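Local coordinates for protein binding component of ABC transporter (Wolinella succinogenes, PDB 3K4U) that binds lysine in the cleft between its two lobes and probably delivers it, as a solute-binding component, to an ABC transporter, at residues P13-F18 / I89-S94; L118-K121 / S125-Y128; A130-K135 / S185-P190; E147-V152 / G177-L182. All blocks are in the same frame, centred on the assembly; numbering follows the deposited sequence.

Interactions 1 and 2 contribute to the lysine pocket: the Tyr15 side chain of interaction 1 comes to about 4 Å from the bound lysine, and the backbone of Ser125 in interaction 2 grips its carboxylate. Their centres are about 13 Å apart. Interaction 3 uses the same helix as interaction 2, 125-133, with centres about 9 Å apart, and joins interaction 1 through paired strands: Val91 O lies 2.9 Å from Glu189 N, and Gln93 O 2.9 Å from Leu186 N. Interaction 4 is farther from the pocket, the Val149 side chain being about 12 Å from the ligand. It meets interaction 1 through neighbouring strands 89-98 and 179-182, and all four contacts reach one mixed sheet.

Interaction 1 (P13-F18 / I89-S94); sequences PGYLPF and IVVGQS
Phe18 N donates to Tyr15 O at 2.9 Å, a backbone bond inside the loop 13-18, whose Tyr15 and Phe18 side chains both start toward strand 89-98. In the two-lobed solute-binding protein fold, this loop follows strand 6-11 and borders the ligand cleft, while 89-94 belongs to one of the long strands that, as in relatives, probably link the lobes. Gly14 and Tyr15 form a G1 beta bulge, and the peptide bond before Pro17, between the two aromatic residues, is cis. Phe18 CD2 sits 3.6 Å above the plane of the Tyr15 ring, over its centre. With CG anti to its carbonyl carbon (chi1 -72°), the Phe18 ring reaches toward the strand and takes Ile89 at its edge, in the ring plane. The atom of Ile89 that meets the ring is its methyl CG2, 4.0 Å from Phe18 CE1 and nearly as close to CZ. Phe227 meets the Phe18 ring edge-to-face, and Leu191 of strand 189-195 packs against Phe18, Ile89 and Val91; of these three, Phe18 and Val91 are buried. Tyr15 belongs to the lysine pocket; its ring also meets Phe162 edge-to-face, and its hydroxyl makes a weak hydrogen bond to Asp163. Across the contact, that same Tyr15 OH lies 4.4 Å from Val91 CG1.

Interaction 2 (L118-K121 / S125-Y128); sequences LVTK and SAEY. With LYS (lysine), chain K.
This contact lies within the beta-alpha-beta unit formed by strand 117-121, helix 125-133 and strand 138-142, at the point where the chain leaves the strand and begins the helix beside the lysine pocket. The first turn of the helix packs over the end of the strand. Thr120 carries the centre of the contact with two branches. Its hydroxyl OG1, anti to the backbone N (chi1 -154°), lies 3.5 Å from the methyl CB of Ala126, while its methyl CG2 meets the helix backbone 3.8 Å from Glu127 CA. The hydroxyl is satisfied by a hydrogen bond with Ile161 O of strand 159-163. Beside it, Glu127 lays its CB 3.7 Å from Lys121 O. The Glu127 chain then bends at chi2, and its carboxylate OE1 accepts a bond from Gly123 N in the connecting loop. Lys121 directs its side chain away from the helix and into the pocket, where its ammonium group donates to Asp143 O. Glu12 and Glu145 lie near that group as long, weak ion pairs and would help to balance its charge. Its aliphatic part runs beside that of the ligand, Lys121 CE lying 3.8 Å from CE of the bound lysine. At the opening of the helix, Ser125 takes the ligand carboxylate, whose charge the helix N-terminus would probably favour; Arg78 and Thr73 also hydrogen-bond the ligand. The Ser125 bond is nearly straight: N to OXT of the bound lysine, 2.7 Å, with an angle of 171° at the hydrogen.

Interaction 3 (A130-K135 / S185-P190); sequences AKRLFK and SLTYEP
Leu133 and Leu186 form the tighter part of this contact, in which the last turn of helix 125-133 rests on the loop leading into strand 189-195. One branch of Leu133 does the touching: its methyl CD2 lies 3.7 Å from Leu186 CB and 4.1 Å from Leu186 CD1, so it rides on the root of the other side chain and one of its tips. The two leucines approach at an angle. The backbone of Leu186 is hydrogen-bonded to that of Gln93.

Toward solvent the contact loosens. The exposed Arg132 bends at chi3 and brings the edge of its guanidinium group to the methyl of Thr187, in the guanidinium plane, with Arg132 NH1 3.9 Å from Thr187 CG2 and NH2 equally near. Apart from this touch the group has no close acidic partner across the contact: Arg132 NH1 remains 5.6 Å from Glu189 OE1. Thr187 turns its hydroxyl the other way, where it accepts from Gln93 N and donates a weak hydrogen bond to Glu189 OE1. Next to it, the Tyr188 ring meets that of His215 of the second subunit, the planes about 15° apart. The contact thus joins the C-terminal end of helix 125-133 to the loop that leads into strand 189-195 of the mixed sheet, where the 185-190 segment pairs with strand 89-98, while Ala130 on the helix packs on strands 138-142 and 159-163.

Interaction 4 (E147-V152 / G177-L182); sequences EAVQEV and GYLVHL
Leu179 is directed from its strand toward helix 145-154 and meets two valines that lie one helical turn apart, Val149 and Val152. The leucine and Val152 approach at a slant. Val152 sends its CG2 methyl, anti to the backbone N, to the branch point of the leucine, 4.1 Å from Leu179 CG, with Leu179 CD1 at the same separation. Val149, whose CB is directed toward the strand, meets the other methyl, its CG1 lying 4.4 Å from Leu179 CD2. Val152 thus lies nearest CG and CD1, while Val149 touches CD2. The leucine side chain starts with CG anti to its carbonyl carbon (chi1 -86°), which carries both methyls across to the helix. The contact is wholly apolar and buried, though the backbones stay well apart, 8.3 Å between Val152 CA and Leu179 CA. Phe160 of strand 159-163 packs against both valines, and Val149 also meets Leu96 and Phe170. Strand 179-182 pairs antiparallel with strand 89-98 through Val180 and Leu182. A helix laid on a mixed sheet in this way, its valines packed on a leucine of the sheet, is the layered alpha/beta packing of a lobe in solute-binding proteins.

Interaction 1 (P13-F18 / I89-S94)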
loop_
_atom_site.group_PDB
_atom_site.type_symbol
_atom_site.label_atom_id
_atom_site.label_comp_id
_atom_site.label_asym_id
_atom_site.label_seq_id
_atom_site.Cartn_x
_atom_site.Cartn_y
_atom_site.Cartn_z
ATOM N N PRO E 13 -9.341 4.104 41.562
ATOM C CA PRO E 13 -7.919 3.807 41.650
ATOM C C PRO E 13 -7.620 2.338 41.912
ATOM O O PRO E 13 -8.431 1.623 42.513
ATOM C CB PRO E 13 -7.468 4.688 42.799
ATOM C CG PRO E 13 -8.365 5.925 42.638
ATOM C CD PRO E 13 -9.700 5.302 42.344
ATOM N N GLY E 14 -6.473 1.867 41.451
ATOM C CA GLY E 14 -6.079 0.525 41.843
ATOM C C GLY E 14 -6.070 -0.501 40.728
ATOM O O GLY E 14 -5.736 -1.649 40.983
ATOM N N TYR E 15 -6.457 -0.083 39.518
ATOM C CA TYR E 15 -6.138 -0.781 38.295
ATOM C C TYR E 15 -4.804 -0.260 37.828
ATOM O O TYR E 15 -4.754 0.638 36.990
ATOM C CB TYR E 15 -7.196 -0.473 37.235
ATOM C CG TYR E 15 -7.031 -1.155 35.891
ATOM C CD1 TYR E 15 -7.815 -0.762 34.809
ATOM C CD2 TYR E 15 -6.108 -2.188 35.691
ATOM C CE1 TYR E 15 -7.712 -1.379 33.581
ATOM C CE2 TYR E 15 -5.984 -2.808 34.446
ATOM C CZ TYR E 15 -6.788 -2.393 33.405
ATOM O OH TYR E 15 -6.678 -2.984 32.171
ATOM N N LEU E 16 -3.729 -0.805 38.400
ATOM C CA LEU E 16 -2.349 -0.557 37.957
ATOM C C LEU E 16 -2.114 -0.927 36.484
ATOM O O LEU E 16 -2.584 -1.978 36.053
ATOM C CB LEU E 16 -1.419 -1.424 38.810
ATOM C CG LEU E 16 -0.771 -0.918 40.109
ATOM C CD1 LEU E 16 -1.584 0.150 40.861
ATOM C CD2 LEU E 16 -0.544 -2.107 41.000
ATOM N N PRO E 17 -1.407 -0.082 35.699
ATOM C CA PRO E 17 -0.845 1.263 35.901
ATOM C C PRO E 17 -1.715 2.387 35.313
ATOM O O PRO E 17 -1.191 3.438 34.938
ATOM C CB PRO E 17 0.431 1.201 35.080
ATOM C CG PRO E 17 -0.005 0.442 33.850
ATOM C CD PRO E 17 -0.989 -0.618 34.382
ATOM N N PHE E 18 -3.025 2.173 35.229
ATOM C CA PHE E 18 -3.903 3.202 34.731
ATOM C C PHE E 18 -4.208 4.247 35.819
ATOM O O PHE E 18 -4.191 5.462 35.567
ATOM C CB PHE E 18 -5.183 2.555 34.248
ATOM C CG PHE E 18 -5.043 1.784 32.966
ATOM C CD1 PHE E 18 -5.452 2.329 31.764
ATOM C CD2 PHE E 18 -4.555 0.497 32.964
ATOM C CE1 PHE E 18 -5.331 1.615 30.572
ATOM C CE2 PHE E 18 -4.434 -0.220 31.778
ATOM C CZ PHE E 18 -4.829 0.351 30.578
ATOM N N ILE E 89 -6.367 2.074 23.949
ATOM C CA ILE E 89 -5.376 1.001 24.118
ATOM C C ILE E 89 -6.179 -0.306 24.045
ATOM O O ILE E 89 -7.376 -0.312 24.331
ATOM C CB ILE E 89 -4.603 1.140 25.437
ATOM C CG1 ILE E 89 -3.642 -0.018 25.642
ATOM C CG2 ILE E 89 -5.581 1.225 26.632
ATOM C CD1 ILE E 89 -2.499 0.338 26.485
ATOM N N VAL E 90 -5.544 -1.386 23.580
ATOM C CA VAL E 90 -6.243 -2.656 23.421
ATOM C C VAL E 90 -5.557 -3.648 24.321
ATOM O O VAL E 90 -4.337 -3.721 24.334
ATOM C CB VAL E 90 -6.258 -3.139 21.958
ATOM C CG1 VAL E 90 -6.871 -4.490 21.864
ATOM C CG2 VAL E 90 -7.069 -2.200 21.145
ATOM N N VAL E 91 -6.351 -4.413 25.063
ATOM C CA VAL E 91 -5.837 -5.216 26.171
ATOM C C VAL E 91 -6.478 -6.590 26.143
ATOM O O VAL E 91 -7.493 -6.777 25.469
ATOM C CB VAL E 91 -6.187 -4.496 27.483
ATOM C CG1 VAL E 91 -6.597 -5.498 28.621
ATOM C CG2 VAL E 91 -5.059 -3.530 27.864
ATOM N N GLY E 92 -5.901 -7.549 26.859
ATOM C CA GLY E 92 -6.561 -8.849 27.044
ATOM C C GLY E 92 -6.403 -9.373 28.458
ATOM O O GLY E 92 -5.562 -8.896 29.226
ATOM N N GLN E 93 -7.220 -10.346 28.822
ATOM C CA GLN E 93 -7.040 -10.981 30.116
ATOM C C GLN E 93 -5.892 -11.975 30.147
ATOM O O GLN E 93 -5.653 -12.695 29.182
ATOM C CB GLN E 93 -8.328 -11.644 30.587
ATOM C CG GLN E 93 -8.924 -10.972 31.792
ATOM C CD GLN E 93 -9.611 -9.709 31.432
ATOM O OE1 GLN E 93 -8.981 -8.685 31.206
ATOM N NE2 GLN E 93 -10.927 -9.765 31.351
ATOM N N SER E 94 -5.174 -11.985 31.258
ATOM C CA SER E 94 -4.060 -12.874 31.466
ATOM C C SER E 94 -4.231 -13.544 32.808
ATOM O O SER E 94 -5.208 -13.302 33.513
ATOM C CB SER E 94 -2.766 -12.087 31.486
ATOM O OG SER E 94 -2.079 -12.199 30.267
#

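Interaction 2 (L118-K121 / S125-Y128)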
loop_
_atom_site.group_PDB
_atom_site.type_symbol
_atom_site.label_atom_id
_atom_site.label_comp_id
_atom_site.label_asym_id
_atom_site.label_seq_id
_atom_site.Cartn_x
_atom_site.Cartn_y
_atom_site.Cartn_z
ATOM N N LEU E 118 -9.874 -20.006 41.375
ATOM C CA LEU E 118 -9.488 -18.812 40.599
ATOM C C LEU E 118 -10.205 -17.508 41.021
ATOM O O LEU E 118 -11.445 -17.437 41.106
ATOM C CB LEU E 118 -9.722 -19.093 39.125
ATOM C CG LEU E 118 -9.936 -17.999 38.080
ATOM C CD1 LEU E 118 -8.710 -17.892 37.209
ATOM C CD2 LEU E 118 -11.146 -18.387 37.269
ATOM N N VAL E 119 -9.414 -16.465 41.262
ATOM C CA VAL E 119 -9.971 -15.223 41.817
ATOM C C VAL E 119 -9.770 -13.950 41.004
ATOM O O VAL E 119 -8.704 -13.730 40.378
ATOM C CB VAL E 119 -9.543 -14.979 43.263
ATOM C CG1 VAL E 119 -10.176 -16.027 44.172
ATOM C CG2 VAL E 119 -8.047 -14.992 43.386
ATOM N N THR E 120 -10.814 -13.118 41.028
ATOM C CA THR E 120 -10.741 -11.776 40.476
ATOM C C THR E 120 -11.661 -10.749 41.196
ATOM O O THR E 120 -12.364 -11.072 42.175
ATOM C CB THR E 120 -11.026 -11.797 38.963
ATOM O OG1 THR E 120 -10.384 -10.676 38.336
ATOM C CG2 THR E 120 -12.518 -11.764 38.683
ATOM N N LYS E 121 -11.656 -9.523 40.692
ATOM C CA LYS E 121 -12.464 -8.487 41.272
ATOM C C LYS E 121 -13.925 -8.637 40.828
ATOM O O LYS E 121 -14.201 -9.187 39.744
ATOM C CB LYS E 121 -11.919 -7.126 40.856
ATOM C CG LYS E 121 -12.913 -5.960 41.087
ATOM C CD LYS E 121 -12.423 -4.738 40.323
ATOM C CE LYS E 121 -13.165 -3.502 40.708
ATOM N NZ LYS E 121 -12.871 -3.117 42.099
ATOM N N SER E 125 -14.631 -6.749 33.772
ATOM C CA SER E 125 -14.344 -7.487 32.544
ATOM C C SER E 125 -13.916 -8.912 32.818
ATOM O O SER E 125 -14.445 -9.846 32.226
ATOM C CB SER E 125 -13.223 -6.833 31.754
ATOM O OG SER E 125 -13.724 -6.035 30.722
ATOM N N ALA E 126 -12.958 -9.078 33.721
ATOM C CA ALA E 126 -12.424 -10.391 34.023
ATOM C C ALA E 126 -13.511 -11.314 34.568
ATOM O O ALA E 126 -13.610 -12.478 34.176
ATOM C CB ALA E 126 -11.281 -10.258 35.002
ATOM N N GLU E 127 -14.341 -10.798 35.465
ATOM C CA GLU E 127 -15.301 -11.644 36.093
ATOM C C GLU E 127 -16.232 -12.285 35.068
ATOM O O GLU E 127 -16.521 -13.484 35.177
ATOM C CB GLU E 127 -16.093 -10.869 37.114
ATOM C CG GLU E 127 -16.620 -11.766 38.200
ATOM C CD GLU E 127 -18.089 -11.594 38.379
ATOM O OE1 GLU E 127 -18.564 -10.435 38.335
ATOM O OE2 GLU E 127 -18.760 -12.624 38.596
ATOM N N TYR E 128 -16.666 -11.492 34.078
ATOM C CA TYR E 128 -17.520 -11.961 32.971
ATOM C C TYR E 128 -16.797 -12.914 31.987
ATOM O O TYR E 128 -17.372 -13.907 31.525
ATOM C CB TYR E 128 -18.142 -10.768 32.234
ATOM C CG TYR E 128 -18.857 -9.821 33.176
ATOM C CD1 TYR E 128 -20.113 -10.163 33.718
ATOM C CD2 TYR E 128 -18.276 -8.588 33.554
ATOM C CE1 TYR E 128 -20.768 -9.311 34.621
ATOM C CE2 TYR E 128 -18.935 -7.728 34.445
ATOM C CZ TYR E 128 -20.172 -8.102 34.979
ATOM O OH TYR E 128 -20.831 -7.258 35.854
HETATM N N LYS K . -11.097 -3.436 31.717
HETATM C CA LYS K . -11.654 -3.667 33.034
HETATM C C LYS K . -13.152 -3.491 32.933
HETATM O O LYS K . -13.611 -2.689 32.123
HETATM C CB LYS K . -11.088 -2.652 34.037
HETATM C CG LYS K . -11.168 -3.075 35.485
HETATM C CD LYS K . -11.394 -1.892 36.360
HETATM C CE LYS K . -11.129 -2.191 37.839
HETATM N NZ LYS K . -11.034 -0.957 38.662
HETATM O OXT LYS K . -13.925 -4.126 33.648
#

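Interaction 3 (A130-K135 / S185-P190)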
loop_
_atom_site.group_PDB
_atom_site.type_symbol
_atom_site.label_atom_id
_atom_site.label_comp_id
_atom_site.label_asym_id
_atom_site.label_seq_id
_atom_site.Cartn_x
_atom_site.Cartn_y
_atom_site.Cartn_z
ATOM N N ALA E 130 -13.966 -14.809 32.793
ATOM C CA ALA E 130 -13.778 -16.054 33.524
ATOM C C ALA E 130 -15.040 -16.914 33.567
ATOM O O ALA E 130 -14.942 -18.135 33.514
ATOM C CB ALA E 130 -13.265 -15.795 34.919
ATOM N N LYS E 131 -16.218 -16.298 33.646
ATOM C CA LYS E 131 -17.455 -17.078 33.678
ATOM C C LYS E 131 -17.729 -17.743 32.321
ATOM O O LYS E 131 -18.252 -18.848 32.262
ATOM C CB LYS E 131 -18.639 -16.232 34.136
ATOM C CG LYS E 131 -18.621 -15.950 35.612
ATOM C CD LYS E 131 -19.519 -14.782 35.980
ATOM C CE LYS E 131 -20.785 -15.240 36.685
ATOM N NZ LYS E 131 -21.678 -14.097 36.974
ATOM N N ARG E 132 -17.355 -17.058 31.247
ATOM C CA ARG E 132 -17.393 -17.617 29.906
ATOM C C ARG E 132 -16.307 -18.690 29.740
ATOM O O ARG E 132 -16.618 -19.842 29.473
ATOM C CB ARG E 132 -17.166 -16.504 28.873
ATOM C CG ARG E 132 -18.411 -15.816 28.320
ATOM C CD ARG E 132 -18.019 -14.691 27.349
ATOM N NE ARG E 132 -16.798 -15.022 26.598
ATOM C CZ ARG E 132 -15.663 -14.308 26.591
ATOM N NH1 ARG E 132 -15.560 -13.172 27.290
ATOM N NH2 ARG E 132 -14.624 -14.725 25.862
ATOM N N LEU E 133 -15.045 -18.300 29.921
ATOM C CA LEU E 133 -13.889 -19.170 29.697
ATOM C C LEU E 133 -13.755 -20.335 30.663
ATOM O O LEU E 133 -13.367 -21.414 30.256
ATOM C CB LEU E 133 -12.592 -18.359 29.735
ATOM C CG LEU E 133 -11.895 -17.899 28.451
ATOM C CD1 LEU E 133 -12.842 -17.498 27.335
ATOM C CD2 LEU E 133 -10.965 -16.750 28.774
ATOM N N PHE E 134 -14.043 -20.122 31.940
ATOM C CA PHE E 134 -13.836 -21.181 32.925
ATOM C C PHE E 134 -15.141 -21.844 33.334
ATOM O O PHE E 134 -16.130 -21.180 33.693
ATOM C CB PHE E 134 -13.010 -20.693 34.120
ATOM C CG PHE E 134 -11.574 -20.372 33.762
ATOM C CD1 PHE E 134 -10.595 -21.352 33.816
ATOM C CD2 PHE E 134 -11.210 -19.096 33.337
ATOM C CE1 PHE E 134 -9.277 -21.062 33.474
ATOM C CE2 PHE E 134 -9.895 -18.808 32.987
ATOM C CZ PHE E 134 -8.930 -19.787 33.060
ATOM N N LYS E 135 -15.122 -23.167 33.235
ATOM C CA LYS E 135 -16.317 -23.982 33.311
ATOM C C LYS E 135 -16.267 -24.868 34.535
ATOM O O LYS E 135 -17.294 -25.127 35.152
ATOM C CB LYS E 135 -16.429 -24.862 32.060
ATOM C CG LYS E 135 -15.888 -24.247 30.755
ATOM C CD LYS E 135 -16.707 -23.046 30.309
ATOM C CE LYS E 135 -18.176 -23.415 30.051
ATOM N NZ LYS E 135 -18.936 -22.235 29.522
ATOM N N SER E 185 -2.880 -13.658 25.957
ATOM C CA SER E 185 -4.099 -12.863 25.980
ATOM C C SER E 185 -5.296 -13.748 25.696
ATOM O O SER E 185 -5.272 -14.496 24.715
ATOM C CB SER E 185 -4.004 -11.796 24.887
ATOM O OG SER E 185 -5.272 -11.190 24.633
ATOM N N LEU E 186 -6.349 -13.673 26.511
ATOM C CA LEU E 186 -7.502 -14.565 26.287
ATOM C C LEU E 186 -8.795 -13.884 25.829
ATOM O O LEU E 186 -9.776 -14.566 25.500
ATOM C CB LEU E 186 -7.762 -15.434 27.509
ATOM C CG LEU E 186 -6.524 -15.939 28.278
ATOM C CD1 LEU E 186 -6.915 -16.745 29.490
ATOM C CD2 LEU E 186 -5.602 -16.736 27.394
ATOM N N THR E 187 -8.808 -12.551 25.806
ATOM C CA THR E 187 -9.970 -11.832 25.324
ATOM C C THR E 187 -9.528 -10.759 24.351
ATOM O O THR E 187 -8.330 -10.561 24.120
ATOM C CB THR E 187 -10.834 -11.232 26.482
ATOM O OG1 THR E 187 -9.997 -10.738 27.551
ATOM C CG2 THR E 187 -11.827 -12.265 27.030
ATOM N N TYR E 188 -10.486 -10.080 23.743
ATOM C CA TYR E 188 -10.150 -8.938 22.918
ATOM C C TYR E 188 -10.879 -7.795 23.538
ATOM O O TYR E 188 -12.121 -7.723 23.447
ATOM C CB TYR E 188 -10.578 -9.122 21.463
ATOM C CG TYR E 188 -10.229 -7.919 20.656
ATOM C CD1 TYR E 188 -8.932 -7.744 20.156
ATOM C CD2 TYR E 188 -11.172 -6.926 20.419
ATOM C CE1 TYR E 188 -8.593 -6.604 19.418
ATOM C CE2 TYR E 188 -10.846 -5.788 19.709
ATOM C CZ TYR E 188 -9.565 -5.632 19.204
ATOM O OH TYR E 188 -9.272 -4.495 18.464
ATOM N N GLU E 189 -10.118 -6.919 24.200
ATOM C CA GLU E 189 -10.744 -5.918 25.062
ATOM C C GLU E 189 -10.297 -4.527 24.797
ATOM O O GLU E 189 -9.352 -4.056 25.392
ATOM C CB GLU E 189 -10.647 -6.287 26.539
ATOM C CG GLU E 189 -11.699 -7.330 26.925
ATOM C CD GLU E 189 -11.478 -7.907 28.299
ATOM O OE1 GLU E 189 -12.038 -8.981 28.602
ATOM O OE2 GLU E 189 -10.752 -7.278 29.092
ATOM N N PRO E 190 -10.961 -3.869 23.853
ATOM C CA PRO E 190 -10.691 -2.487 23.540
ATOM C C PRO E 190 -11.123 -1.581 24.673
ATOM O O PRO E 190 -12.225 -1.726 25.233
ATOM C CB PRO E 190 -11.570 -2.232 22.322
ATOM C CG PRO E 190 -12.616 -3.223 22.408
ATOM C CD PRO E 190 -11.985 -4.447 22.978
#

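Interaction 4 (E147-V152 / G177-L182)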
loop_
_atom_site.group_PDB
_atom_site.type_symbol
_atom_site.label_atom_id
_atom_site.label_comp_id
_atom_site.label_asym_id
_atom_site.label_seq_id
_atom_site.Cartn_x
_atom_site.Cartn_y
_atom_site.Cartn_z
ATOM N N GLU E 147 -6.993 -7.170 46.700
ATOM C CA GLU E 147 -7.493 -8.155 47.671
ATOM C C GLU E 147 -7.572 -9.496 47.031
ATOM O O GLU E 147 -7.504 -10.515 47.726
ATOM C CB GLU E 147 -8.885 -7.820 48.170
ATOM C CG GLU E 147 -8.946 -6.759 49.217
ATOM C CD GLU E 147 -10.362 -6.384 49.485
ATOM O OE1 GLU E 147 -11.110 -7.258 49.975
ATOM O OE2 GLU E 147 -10.745 -5.228 49.198
ATOM N N ALA E 148 -7.712 -9.488 45.703
ATOM C CA ALA E 148 -7.944 -10.697 44.935
ATOM C C ALA E 148 -6.661 -11.444 44.812
ATOM O O ALA E 148 -6.588 -12.600 45.189
ATOM C CB ALA E 148 -8.507 -10.364 43.586
ATOM N N VAL E 149 -5.618 -10.775 44.351
ATOM C CA VAL E 149 -4.337 -11.459 44.241
ATOM C C VAL E 149 -3.767 -11.945 45.558
ATOM O O VAL E 149 -3.127 -13.007 45.586
ATOM C CB VAL E 149 -3.259 -10.607 43.598
ATOM C CG1 VAL E 149 -2.775 -11.291 42.347
ATOM C CG2 VAL E 149 -3.748 -9.197 43.354
ATOM N N GLN E 150 -3.947 -11.167 46.638
ATOM C CA GLN E 150 -3.499 -11.603 47.969
ATOM C C GLN E 150 -3.857 -13.046 48.231
ATOM O O GLN E 150 -3.055 -13.768 48.785
ATOM C CB GLN E 150 -4.062 -10.724 49.076
ATOM C CG GLN E 150 -3.268 -9.440 49.324
ATOM C CD GLN E 150 -1.838 -9.732 49.693
ATOM O OE1 GLN E 150 -1.571 -10.550 50.575
ATOM N NE2 GLN E 150 -0.902 -9.095 48.996
ATOM N N GLU E 151 -5.048 -13.469 47.799
ATOM C CA GLU E 151 -5.485 -14.867 47.942
ATOM C C GLU E 151 -4.553 -15.893 47.260
ATOM O O GLU E 151 -4.323 -16.991 47.790
ATOM C CB GLU E 151 -6.924 -15.066 47.440
ATOM C CG GLU E 151 -7.972 -14.118 47.982
ATOM C CD GLU E 151 -8.121 -14.208 49.482
ATOM O OE1 GLU E 151 -8.418 -15.318 49.991
ATOM O OE2 GLU E 151 -7.934 -13.163 50.158
ATOM N N VAL E 152 -4.009 -15.572 46.099
ATOM C CA VAL E 152 -3.058 -16.508 45.535
ATOM C C VAL E 152 -1.682 -16.356 46.247
ATOM O O VAL E 152 -1.043 -17.377 46.610
ATOM C CB VAL E 152 -3.120 -16.596 43.942
ATOM C CG1 VAL E 152 -3.752 -15.334 43.305
ATOM C CG2 VAL E 152 -1.799 -16.993 43.313
ATOM N N GLY E 177 9.107 -12.778 42.443
ATOM C CA GLY E 177 9.633 -13.950 43.131
ATOM C C GLY E 177 8.622 -15.050 43.439
ATOM O O GLY E 177 9.005 -16.204 43.589
ATOM N N TYR E 178 7.334 -14.716 43.528
ATOM C CA TYR E 178 6.366 -15.647 44.119
ATOM C C TYR E 178 5.335 -16.215 43.154
ATOM O O TYR E 178 4.894 -17.345 43.315
ATOM C CB TYR E 178 5.658 -15.002 45.316
ATOM C CG TYR E 178 6.593 -14.272 46.253
ATOM C CD1 TYR E 178 6.991 -14.844 47.461
ATOM C CD2 TYR E 178 7.099 -13.006 45.919
ATOM C CE1 TYR E 178 7.854 -14.168 48.328
ATOM C CE2 TYR E 178 7.969 -12.325 46.770
ATOM C CZ TYR E 178 8.339 -12.909 47.973
ATOM O OH TYR E 178 9.193 -12.234 48.817
ATOM N N LEU E 179 4.939 -15.425 42.163
ATOM C CA LEU E 179 3.957 -15.859 41.174
ATOM C C LEU E 179 4.594 -15.954 39.796
ATOM O O LEU E 179 5.771 -15.585 39.623
ATOM C CB LEU E 179 2.783 -14.883 41.142
ATOM C CG LEU E 179 1.596 -15.036 42.107
ATOM C CD1 LEU E 179 2.005 -15.460 43.507
ATOM C CD2 LEU E 179 0.844 -13.725 42.146
ATOM N N VAL E 180 3.834 -16.477 38.828
ATOM C CA VAL E 180 4.275 -16.491 37.430
ATOM C C VAL E 180 3.154 -16.100 36.476
ATOM O O VAL E 180 2.042 -16.640 36.543
ATOM C CB VAL E 180 4.890 -17.829 36.996
ATOM C CG1 VAL E 180 5.369 -17.735 35.540
ATOM C CG2 VAL E 180 6.049 -18.203 37.898
ATOM N N HIS E 181 3.487 -15.163 35.592
ATOM C CA HIS E 181 2.590 -14.553 34.621
ATOM C C HIS E 181 2.392 -15.416 33.363
ATOM O O HIS E 181 3.276 -15.484 32.490
ATOM C CB HIS E 181 3.209 -13.206 34.234
ATOM C CG HIS E 181 2.352 -12.346 33.365
ATOM N ND1 HIS E 181 0.984 -12.495 33.274
ATOM C CD2 HIS E 181 2.666 -11.279 32.592
ATOM C CE1 HIS E 181 0.493 -11.572 32.466
ATOM N NE2 HIS E 181 1.491 -10.814 32.047
ATOM N N LEU E 182 1.240 -16.078 33.266
ATOM C CA LEU E 182 0.854 -16.706 32.005
ATOM C C LEU E 182 0.239 -15.638 31.101
ATOM O O LEU E 182 -0.950 -15.292 31.231
ATOM C CB LEU E 182 -0.077 -17.895 32.235
ATOM C CG LEU E 182 0.720 -19.154 32.588
ATOM C CD1 LEU E 182 -0.206 -20.290 32.982
ATOM C CD2 LEU E 182 1.642 -19.578 31.416
#